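Local coordinates for trans-2-enoyl-CoA reductase [NADH] (Treponema denticola ATCC 35405, PDB 4GGO), which catalyses the NADH-dependent reduction of crotonyl-CoA to butyryl-CoA, also accepts longer enoyl-CoA substrates in vitro, and takes part in fatty acid synthesis, at residues 212-217 against 265-270; 228-233 against 316-321; 62-67 against 97-102. All blocks are in the same frame, centred on the assembly; numbering follows the deposited sequence.

Contact 1. Residues 212-217 against 265-270; sequences RWIKQL and KENPSI
The turn that leads from helix 248-266 into the sheet brings I270 against I214 of helix 208-219. Their side chains cross obliquely, and one methyl of each makes the contact: the branch carbon CG2 of I214 lies 3.8 Å from the terminal CD1 of I270. I214 points CG2 away from its own backbone N (chi1 -59° places CG1 beside that N), which turns this methyl to the I270 side. The CB of N267 also points toward helix 208-219. Both isoleucines are buried, and both also rest on L223, so the three side chains form a small apolar cluster between helix and turn. The backbone of the turn is a type I beta turn from N267 to I270, closed by I270 N to N267 O at 3.0 Å; S269 is further bonded through its backbone to G226. In the Rossmann-type fold of this reductase, helix 248-266 is the connection of a beta-alpha-beta unit running from strand 227-233 to strand 270-276, and helix 208-219 packs on the same side of the parallel sheet. The outer margin of the contact is polar. K215, its chain bent at chi3 and chi4, turns its amine toward the carboxylate of E266. K215 NZ stops 4.1 Å from E266 OE1, too far for a salt bridge, and both residues are exposed, so the attraction is probably weakened by solvent. From the other flank of helix 208-219, R212 forms salt bridges with D124 and D157, while W213 makes a cation-pi contact with K127.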
loop_
_atom_site.group_PDB
_atom_site.type_symbol
_atom_site.label_atom_id
_atom_site.label_comp_id
_atom_site.label_asym_id
_atom_site.label_seq_id
_atom_site.Cartn_x
_atom_site.Cartn_y
_atom_site.Cartn_z
ATOM N N ARG A 212 12.160 9.139 -11.440
ATOM C CA ARG A 212 13.592 8.870 -11.396
ATOM C C ARG A 212 13.860 7.386 -11.623
ATOM O O ARG A 212 14.794 7.020 -12.336
ATOM C CB ARG A 212 14.187 9.323 -10.061
ATOM C CG ARG A 212 15.707 9.423 -10.062
ATOM C CD ARG A 212 16.234 9.836 -8.695
ATOM N NE ARG A 212 17.683 10.019 -8.691
ATOM C CZ ARG A 212 18.289 11.200 -8.770
ATOM N NH1 ARG A 212 17.571 12.312 -8.853
ATOM N NH2 ARG A 212 19.613 11.270 -8.757
ATOM N N TRP A 213 13.033 6.538 -11.016
ATOM C CA TRP A 213 13.129 5.095 -11.217
ATOM C C TRP A 213 12.933 4.737 -12.686
ATOM O O TRP A 213 13.706 3.966 -13.254
ATOM C CB TRP A 213 12.095 4.355 -10.366
ATOM C CG TRP A 213 12.570 3.992 -8.992
ATOM C CD1 TRP A 213 12.335 4.674 -7.834
ATOM C CD2 TRP A 213 13.360 2.852 -8.632
ATOM N NE1 TRP A 213 12.932 4.033 -6.775
ATOM C CE2 TRP A 213 13.567 2.910 -7.239
ATOM C CE3 TRP A 213 13.914 1.790 -9.352
ATOM C CZ2 TRP A 213 14.304 1.946 -6.553
ATOM C CZ3 TRP A 213 14.643 0.833 -8.669
ATOM C CH2 TRP A 213 14.831 0.918 -7.284
ATOM N N ILE A 214 11.898 5.308 -13.295
ATOM C CA ILE A 214 11.565 5.012 -14.685
ATOM C C ILE A 214 12.639 5.496 -15.657
ATOM O O ILE A 214 13.070 4.748 -16.534
ATOM C CB ILE A 214 10.204 5.620 -15.082
ATOM C CG1 ILE A 214 9.092 5.074 -14.182
ATOM C CG2 ILE A 214 9.896 5.335 -16.543
ATOM C CD1 ILE A 214 8.975 3.566 -14.202
ATOM N N LYS A 215 13.069 6.745 -15.496
ATOM C CA LYS A 215 14.066 7.334 -16.388
ATOM C C LYS A 215 15.402 6.593 -16.351
ATOM O O LYS A 215 16.059 6.440 -17.380
ATOM C CB LYS A 215 14.269 8.820 -16.071
ATOM C CG LYS A 215 13.072 9.696 -16.416
ATOM C CD LYS A 215 13.301 11.142 -16.002
ATOM C CE LYS A 215 14.380 11.801 -16.844
ATOM N NZ LYS A 215 13.974 11.917 -18.273
ATOM N N GLN A 216 15.798 6.131 -15.168
ATOM C CA GLN A 216 17.036 5.368 -15.029
ATOM C C GLN A 216 16.920 3.993 -15.681
ATOM O O GLN A 216 17.839 3.543 -16.366
ATOM C CB GLN A 216 17.434 5.222 -13.559
ATOM C CG GLN A 216 17.989 6.491 -12.929
ATOM C CD GLN A 216 18.664 6.230 -11.596
ATOM O OE1 GLN A 216 18.974 5.087 -11.258
ATOM N NE2 GLN A 216 18.894 7.289 -10.829
ATOM N N LEU A 217 15.788 3.331 -15.463
ATOM C CA LEU A 217 15.543 2.018 -16.050
ATOM C C LEU A 217 15.442 2.105 -17.570
ATOM O O LEU A 217 15.944 1.237 -18.286
ATOM C CB LEU A 217 14.270 1.396 -15.467
ATOM C CG LEU A 217 14.337 0.950 -14.005
ATOM C CD1 LEU A 217 12.967 0.517 -13.510
ATOM C CD2 LEU A 217 15.348 -0.171 -13.827
ATOM N N LYS A 265 4.144 11.101 -21.887
ATOM C CA LYS A 265 4.499 12.034 -22.947
ATOM C C LYS A 265 5.898 11.782 -23.501
ATOM O O LYS A 265 6.113 11.825 -24.713
ATOM C CB LYS A 265 4.392 13.468 -22.427
ATOM C CG LYS A 265 3.500 14.356 -23.268
ATOM C CD LYS A 265 3.011 15.556 -22.483
ATOM C CE LYS A 265 1.522 15.462 -22.297
ATOM N NZ LYS A 265 1.212 14.161 -21.643
ATOM N N GLU A 266 6.842 11.509 -22.606
ATOM C CA GLU A 266 8.249 11.374 -22.970
ATOM C C GLU A 266 8.614 9.938 -23.341
ATOM O O GLU A 266 9.645 9.690 -23.969
ATOM C CB GLU A 266 9.126 11.881 -21.822
ATOM C CG GLU A 266 8.797 13.314 -21.415
ATOM C CD GLU A 266 9.552 13.774 -20.183
ATOM O OE1 GLU A 266 10.216 12.934 -19.541
ATOM O OE2 GLU A 266 9.478 14.978 -19.859
ATOM N N ASN A 267 7.766 8.994 -22.944
ATOM C CA ASN A 267 7.951 7.598 -23.319
ATOM C C ASN A 267 6.711 7.053 -24.020
ATOM O O ASN A 267 5.835 6.480 -23.378
ATOM C CB ASN A 267 8.266 6.727 -22.096
ATOM C CG ASN A 267 9.333 7.327 -21.192
ATOM O OD1 ASN A 267 9.318 8.518 -20.894
ATOM N ND2 ASN A 267 10.256 6.489 -20.736
ATOM N N PRO A 268 6.627 7.231 -25.346
ATOM C CA PRO A 268 5.485 6.723 -26.116
ATOM C C PRO A 268 5.368 5.201 -26.057
ATOM O O PRO A 268 4.340 4.646 -26.446
ATOM C CB PRO A 268 5.804 7.170 -27.545
ATOM C CG PRO A 268 6.675 8.367 -27.379
ATOM C CD PRO A 268 7.520 8.059 -26.172
ATOM N N SER A 269 6.414 4.542 -25.571
ATOM C CA SER A 269 6.434 3.090 -25.464
ATOM C C SER A 269 6.074 2.622 -24.057
ATOM O O SER A 269 6.366 1.487 -23.684
ATOM C CB SER A 269 7.816 2.560 -25.842
ATOM O OG SER A 269 8.809 3.042 -24.952
ATOM N N ILE A 270 5.442 3.495 -23.279
ATOM C CA ILE A 270 5.110 3.167 -21.897
ATOM C C ILE A 270 3.647 3.463 -21.569
ATOM O O ILE A 270 2.988 4.242 -22.259
ATOM C CB ILE A 270 6.034 3.908 -20.900
ATOM C CG1 ILE A 270 6.383 3.007 -19.716
ATOM C CG2 ILE A 270 5.402 5.217 -20.432
ATOM C CD1 ILE A 270 7.410 3.605 -18.780
#

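Contact 2. Residues 228-233 against 316-321; sequences ITLAYS and TRLYAE
L318 turns its CG anti to the backbone N (chi1 173°), and Y232, with chi1 -66°, holds its ring anti to the carbonyl carbon; the two side chains then approach from opposite directions. In this Rossmann-type sheet, strand 227-233 lies between strands 141-146 and 270-276, and helix 311-323 covers the side toward which L230 points. One methyl, L318 CD2, makes all the close contacts. It sits at the edge of the Y232 ring, near the ring plane, 3.8 Å from Y232 CE1 and 3.3 Å from Y232 OH. Two residues earlier on the strand, L230 reaches for the same methyl tip to tip, its CD1 at 4.1 Å from L318 CD2. L230 and L318 are buried, and L230 also packs on F273 of strand 270-276. The phenol has a polar partner on another helix: Y232 OH is hydrogen-bonded to S66 OG of helix 61-74, close to Y62 of the NAD site. The Y232 hydroxyl therefore lies between an apolar methyl and a hydrogen-bonding serine, with L318 CD2 almost as near to Y232 OH as a polar partner would be.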
loop_
_atom_site.group_PDB
_atom_site.type_symbol
_atom_site.label_atom_id
_atom_site.label_comp_id
_atom_site.label_asym_id
_atom_site.label_seq_id
_atom_site.Cartn_x
_atom_site.Cartn_y
_atom_site.Cartn_z
ATOM N N ILE A 228 3.912 -1.384 -18.224
ATOM C CA ILE A 228 2.957 -0.721 -17.347
ATOM C C ILE A 228 3.641 -0.282 -16.059
ATOM O O ILE A 228 4.347 -1.067 -15.427
ATOM C CB ILE A 228 1.792 -1.657 -16.978
ATOM C CG1 ILE A 228 1.021 -2.078 -18.231
ATOM C CG2 ILE A 228 0.865 -0.987 -15.974
ATOM C CD1 ILE A 228 -0.104 -3.051 -17.953
ATOM N N THR A 229 3.447 0.973 -15.673
ATOM C CA THR A 229 3.912 1.426 -14.367
ATOM C C THR A 229 2.810 2.172 -13.616
ATOM O O THR A 229 2.123 3.025 -14.179
ATOM C CB THR A 229 5.217 2.263 -14.454
ATOM O OG1 THR A 229 5.671 2.586 -13.133
ATOM C CG2 THR A 229 5.005 3.543 -15.246
ATOM N N LEU A 230 2.635 1.826 -12.345
ATOM C CA LEU A 230 1.558 2.388 -11.541
ATOM C C LEU A 230 2.081 2.980 -10.241
ATOM O O LEU A 230 3.030 2.466 -9.652
ATOM C CB LEU A 230 0.521 1.313 -11.208
ATOM C CG LEU A 230 -0.023 0.435 -12.335
ATOM C CD1 LEU A 230 -1.030 -0.561 -11.781
ATOM C CD2 LEU A 230 -0.654 1.282 -13.419
ATOM N N ALA A 231 1.452 4.063 -9.800
ATOM C CA ALA A 231 1.701 4.609 -8.476
ATOM C C ALA A 231 0.377 4.660 -7.725
ATOM O O ALA A 231 -0.604 5.219 -8.217
ATOM C CB ALA A 231 2.321 5.994 -8.570
ATOM N N TYR A 232 0.347 4.062 -6.541
ATOM C CA TYR A 232 -0.883 3.986 -5.763
ATOM C C TYR A 232 -1.165 5.293 -5.036
ATOM O O TYR A 232 -0.244 5.995 -4.615
ATOM C CB TYR A 232 -0.823 2.818 -4.781
ATOM C CG TYR A 232 -0.788 1.471 -5.465
ATOM C CD1 TYR A 232 -1.511 1.246 -6.630
ATOM C CD2 TYR A 232 -0.026 0.427 -4.956
ATOM C CE1 TYR A 232 -1.485 0.019 -7.266
ATOM C CE2 TYR A 232 0.008 -0.807 -5.586
ATOM C CZ TYR A 232 -0.724 -1.004 -6.742
ATOM O OH TYR A 232 -0.699 -2.225 -7.378
ATOM N N SER A 233 -2.447 5.615 -4.899
ATOM C CA SER A 233 -2.863 6.855 -4.262
ATOM C C SER A 233 -4.255 6.714 -3.657
ATOM O O SER A 233 -4.825 5.625 -3.637
ATOM C CB SER A 233 -2.841 8.003 -5.271
ATOM O OG SER A 233 -3.175 9.229 -4.648
ATOM N N THR A 316 -5.680 -8.110 -6.559
ATOM C CA THR A 316 -6.078 -9.174 -7.474
ATOM C C THR A 316 -7.140 -8.666 -8.446
ATOM O O THR A 316 -7.105 -8.988 -9.632
ATOM C CB THR A 316 -6.599 -10.423 -6.738
ATOM O OG1 THR A 316 -7.578 -10.040 -5.764
ATOM C CG2 THR A 316 -5.457 -11.155 -6.052
ATOM N N ARG A 317 -8.070 -7.855 -7.946
ATOM C CA ARG A 317 -9.078 -7.244 -8.809
ATOM C C ARG A 317 -8.427 -6.264 -9.780
ATOM O O ARG A 317 -8.821 -6.175 -10.944
ATOM C CB ARG A 317 -10.165 -6.541 -7.988
ATOM C CG ARG A 317 -11.196 -5.809 -8.840
ATOM C CD ARG A 317 -12.533 -5.645 -8.123
ATOM N NE ARG A 317 -12.481 -4.678 -7.028
ATOM C CZ ARG A 317 -12.723 -3.377 -7.167
ATOM N NH1 ARG A 317 -13.023 -2.880 -8.358
ATOM N NH2 ARG A 317 -12.662 -2.572 -6.115
ATOM N N LEU A 318 -7.426 -5.537 -9.293
ATOM C CA LEU A 318 -6.662 -4.610 -10.123
ATOM C C LEU A 318 -6.008 -5.317 -11.311
ATOM O O LEU A 318 -6.113 -4.860 -12.447
ATOM C CB LEU A 318 -5.590 -3.906 -9.289
ATOM C CG LEU A 318 -4.599 -3.028 -10.058
ATOM C CD1 LEU A 318 -5.293 -1.812 -10.659
ATOM C CD2 LEU A 318 -3.446 -2.606 -9.158
ATOM N N TYR A 319 -5.330 -6.429 -11.042
ATOM C CA TYR A 319 -4.672 -7.200 -12.092
ATOM C C TYR A 319 -5.683 -7.793 -13.069
ATOM O O TYR A 319 -5.544 -7.663 -14.286
ATOM C CB TYR A 319 -3.838 -8.330 -11.483
ATOM C CG TYR A 319 -2.431 -7.947 -11.068
ATOM C CD1 TYR A 319 -2.201 -7.129 -9.968
ATOM C CD2 TYR A 319 -1.328 -8.433 -11.761
ATOM C CE1 TYR A 319 -0.910 -6.791 -9.583
ATOM C CE2 TYR A 319 -0.037 -8.101 -11.385
ATOM C CZ TYR A 319 0.166 -7.280 -10.293
ATOM O OH TYR A 319 1.449 -6.950 -9.916
ATOM N N ALA A 320 -6.707 -8.441 -12.524
ATOM C CA ALA A 320 -7.661 -9.188 -13.334
ATOM C C ALA A 320 -8.660 -8.308 -14.084
ATOM O O ALA A 320 -9.072 -8.641 -15.196
ATOM C CB ALA A 320 -8.396 -10.201 -12.469
ATOM N N GLU A 321 -9.047 -7.188 -13.481
ATOM C CA GLU A 321 -10.132 -6.376 -14.024
ATOM C C GLU A 321 -9.707 -4.992 -14.518
ATOM O O GLU A 321 -10.552 -4.193 -14.920
ATOM C CB GLU A 321 -11.260 -6.241 -12.998
ATOM C CG GLU A 321 -12.048 -7.519 -12.757
ATOM C CD GLU A 321 -13.084 -7.777 -13.836
ATOM O OE1 GLU A 321 -14.266 -7.435 -13.620
ATOM O OE2 GLU A 321 -12.718 -8.320 -14.900
#

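Contact 3. Residues 62-67 against 97-102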
loop_
_atom_site.group_PDB
_atom_site.type_symbol
_atom_site.label_atom_id
_atom_site.label_comp_id
_atom_site.label_asym_id
_atom_site.label_seq_id
_atom_site.Cartn_x
_atom_site.Cartn_y
_atom_site.Cartn_z
ATOM N N TYR A 62 -0.353 -2.658 -0.110
ATOM C CA TYR A 62 -0.637 -2.817 -1.531
ATOM C C TYR A 62 0.580 -3.304 -2.311
ATOM O O TYR A 62 0.444 -3.999 -3.317
ATOM C CB TYR A 62 -1.159 -1.501 -2.113
ATOM C CG TYR A 62 -2.567 -1.160 -1.670
ATOM C CD1 TYR A 62 -3.572 -2.121 -1.684
ATOM C CD2 TYR A 62 -2.889 0.119 -1.231
ATOM C CE1 TYR A 62 -4.861 -1.817 -1.283
ATOM C CE2 TYR A 62 -4.175 0.432 -0.824
ATOM C CZ TYR A 62 -5.156 -0.539 -0.851
ATOM O OH TYR A 62 -6.436 -0.235 -0.448
ATOM N N GLY A 63 1.768 -2.935 -1.842
ATOM C CA GLY A 63 2.998 -3.378 -2.473
ATOM C C GLY A 63 3.175 -4.879 -2.358
ATOM O O GLY A 63 3.431 -5.561 -3.348
ATOM N N LEU A 64 3.031 -5.392 -1.139
ATOM C CA LEU A 64 3.126 -6.826 -0.886
ATOM C C LEU A 64 2.081 -7.608 -1.679
ATOM O O LEU A 64 2.380 -8.652 -2.261
ATOM C CB LEU A 64 2.964 -7.111 0.610
ATOM C CG LEU A 64 2.897 -8.576 1.042
ATOM C CD1 LEU A 64 4.162 -9.320 0.643
ATOM C CD2 LEU A 64 2.654 -8.681 2.541
ATOM N N ALA A 65 0.855 -7.096 -1.703
ATOM C CA ALA A 65 -0.227 -7.748 -2.432
ATOM C C ALA A 65 0.041 -7.744 -3.934
ATOM O O ALA A 65 -0.352 -8.667 -4.648
ATOM C CB ALA A 65 -1.558 -7.078 -2.121
ATOM N N SER A 66 0.719 -6.701 -4.405
ATOM C CA SER A 66 1.063 -6.576 -5.816
ATOM C C SER A 66 2.103 -7.611 -6.229
ATOM O O SER A 66 2.037 -8.170 -7.323
ATOM C CB SER A 66 1.575 -5.168 -6.121
ATOM O OG SER A 66 0.616 -4.189 -5.759
ATOM N N ARG A 67 3.067 -7.861 -5.347
ATOM C CA ARG A 67 4.106 -8.841 -5.626
ATOM C C ARG A 67 3.524 -10.248 -5.568
ATOM O O ARG A 67 3.809 -11.085 -6.424
ATOM C CB ARG A 67 5.267 -8.699 -4.640
ATOM C CG ARG A 67 6.576 -9.276 -5.155
ATOM C CD ARG A 67 7.678 -9.218 -4.106
ATOM N NE ARG A 67 8.933 -9.757 -4.623
ATOM C CZ ARG A 67 10.039 -9.912 -3.901
ATOM N NH1 ARG A 67 10.053 -9.574 -2.619
ATOM N NH2 ARG A 67 11.131 -10.411 -4.463
ATOM N N TRP A 97 10.251 -7.120 7.114
ATOM C CA TRP A 97 11.396 -8.019 7.023
ATOM C C TRP A 97 10.921 -9.465 7.039
ATOM O O TRP A 97 11.316 -10.267 6.195
ATOM C CB TRP A 97 12.372 -7.766 8.178
ATOM C CG TRP A 97 13.683 -8.487 8.046
ATOM C CD1 TRP A 97 14.689 -8.205 7.170
ATOM C CD2 TRP A 97 14.136 -9.600 8.831
ATOM N NE1 TRP A 97 15.737 -9.076 7.353
ATOM C CE2 TRP A 97 15.422 -9.942 8.367
ATOM C CE3 TRP A 97 13.577 -10.341 9.877
ATOM C CZ2 TRP A 97 16.157 -10.993 8.912
ATOM C CZ3 TRP A 97 14.309 -11.385 10.416
ATOM C CH2 TRP A 97 15.586 -11.700 9.933
ATOM N N TYR A 98 10.062 -9.788 8.001
ATOM C CA TYR A 98 9.501 -11.130 8.112
ATOM C C TYR A 98 8.630 -11.464 6.903
ATOM O O TYR A 98 8.658 -12.591 6.402
ATOM C CB TYR A 98 8.703 -11.276 9.410
ATOM C CG TYR A 98 9.531 -11.030 10.653
ATOM C CD1 TYR A 98 10.429 -11.986 11.113
ATOM C CD2 TYR A 98 9.419 -9.843 11.365
ATOM C CE1 TYR A 98 11.191 -11.768 12.246
ATOM C CE2 TYR A 98 10.177 -9.616 12.500
ATOM C CZ TYR A 98 11.061 -10.581 12.935
ATOM O OH TYR A 98 11.817 -10.361 14.064
ATOM N N ASN A 99 7.866 -10.479 6.437
ATOM C CA ASN A 99 7.048 -10.640 5.239
ATOM C C ASN A 99 7.887 -11.014 4.021
ATOM O O ASN A 99 7.537 -11.929 3.276
ATOM C CB ASN A 99 6.246 -9.369 4.948
ATOM C CG ASN A 99 5.123 -9.145 5.943
ATOM O OD1 ASN A 99 4.738 -10.052 6.681
ATOM N ND2 ASN A 99 4.581 -7.933 5.957
ATOM N N ASN A 100 8.994 -10.302 3.825
ATOM C CA ASN A 100 9.904 -10.592 2.720
ATOM C C ASN A 100 10.512 -11.987 2.816
ATOM O O ASN A 100 10.682 -12.669 1.804
ATOM C CB ASN A 100 11.020 -9.547 2.638
ATOM C CG ASN A 100 10.529 -8.205 2.138
ATOM O OD1 ASN A 100 9.462 -8.107 1.533
ATOM N ND2 ASN A 100 11.312 -7.160 2.383
ATOM N N LEU A 101 10.846 -12.404 4.035
ATOM C CA LEU A 101 11.389 -13.739 4.260
ATOM C C LEU A 101 10.356 -14.798 3.902
ATOM O O LEU A 101 10.675 -15.799 3.262
ATOM C CB LEU A 101 11.826 -13.910 5.716
ATOM C CG LEU A 101 12.974 -13.033 6.216
ATOM C CD1 LEU A 101 13.332 -13.403 7.647
ATOM C CD2 LEU A 101 14.188 -13.148 5.306
ATOM N N ALA A 102 9.115 -14.563 4.317
ATOM C CA ALA A 102 8.020 -15.479 4.028
ATOM C C ALA A 102 7.762 -15.567 2.528
ATOM O O ALA A 102 7.567 -16.655 1.988
ATOM C CB ALA A 102 6.761 -15.048 4.761
HETATM O O HOH W 1 7.729 -9.144 -0.393
#
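L64 and N99 meet at about a right angle, with L64 CD2 4.0 Å from N99 ND2, a methyl against an amide nitrogen. L64 turns its CG anti to the backbone N (chi1 174°), which sends the branched end across toward the neighbouring helix. One turn further on, R67 extends its guanidinium toward the amide end of N100. The R67 chain is fully extended, and N100 OD1 lies at the edge of its guanidinium, near the plane, but at 4.4 Å from R67 NH1 the two do not bond directly. Water 1 bridges them: it accepts from R67 NH1 at 3.2 Å and donates to N100 OD1 at 2.8 Å. Helices 61-74 and 95-110 are successive connections of the NAD-binding Rossmann fold, linking strand 52-56 to 77-82 and 77-82 to 114-118. Helix 61-74 follows the glycine-rich turn; G57 to Y62, spanning turn and helix start, bind NAD+. A second shell fixes the polar groups. N99 ND2 bonds to S59 O of that turn, tying helix 95-110 to the cofactor loop. N100, whose side chain lies near E84, a residue important for discriminating NADH from NADPH, bonds through ND2 to S82 OG. R67 NE bonds to T78 OG1 and R67 NH1 to T116 OG1, so the buried guanidinium is held against two strands of the sheet.

In the fold
Contacts 2 and 3 are buried, each about 11 Å from the centre of the chain, whereas contact 1, about 22 Å from it, is only partly buried. Contact 1 combines an isoleucine pair with a loose charge pair; contact 2 depends on apolar packing; contact 3 sets a leucine against an amide and bridges an arginine and an asparagine through water. Contact 1 packs on one face of strand 227-233 at T229, whose OG1 lies 3.6 Å from I214 CD1, and contact 2 uses the opposite face. Contacts 2 and 3 join at S66, whose backbone O probably also accepts a hydrogen bond from Y319 OH at 2.9 Å. Contacts 1 and 3 do not touch.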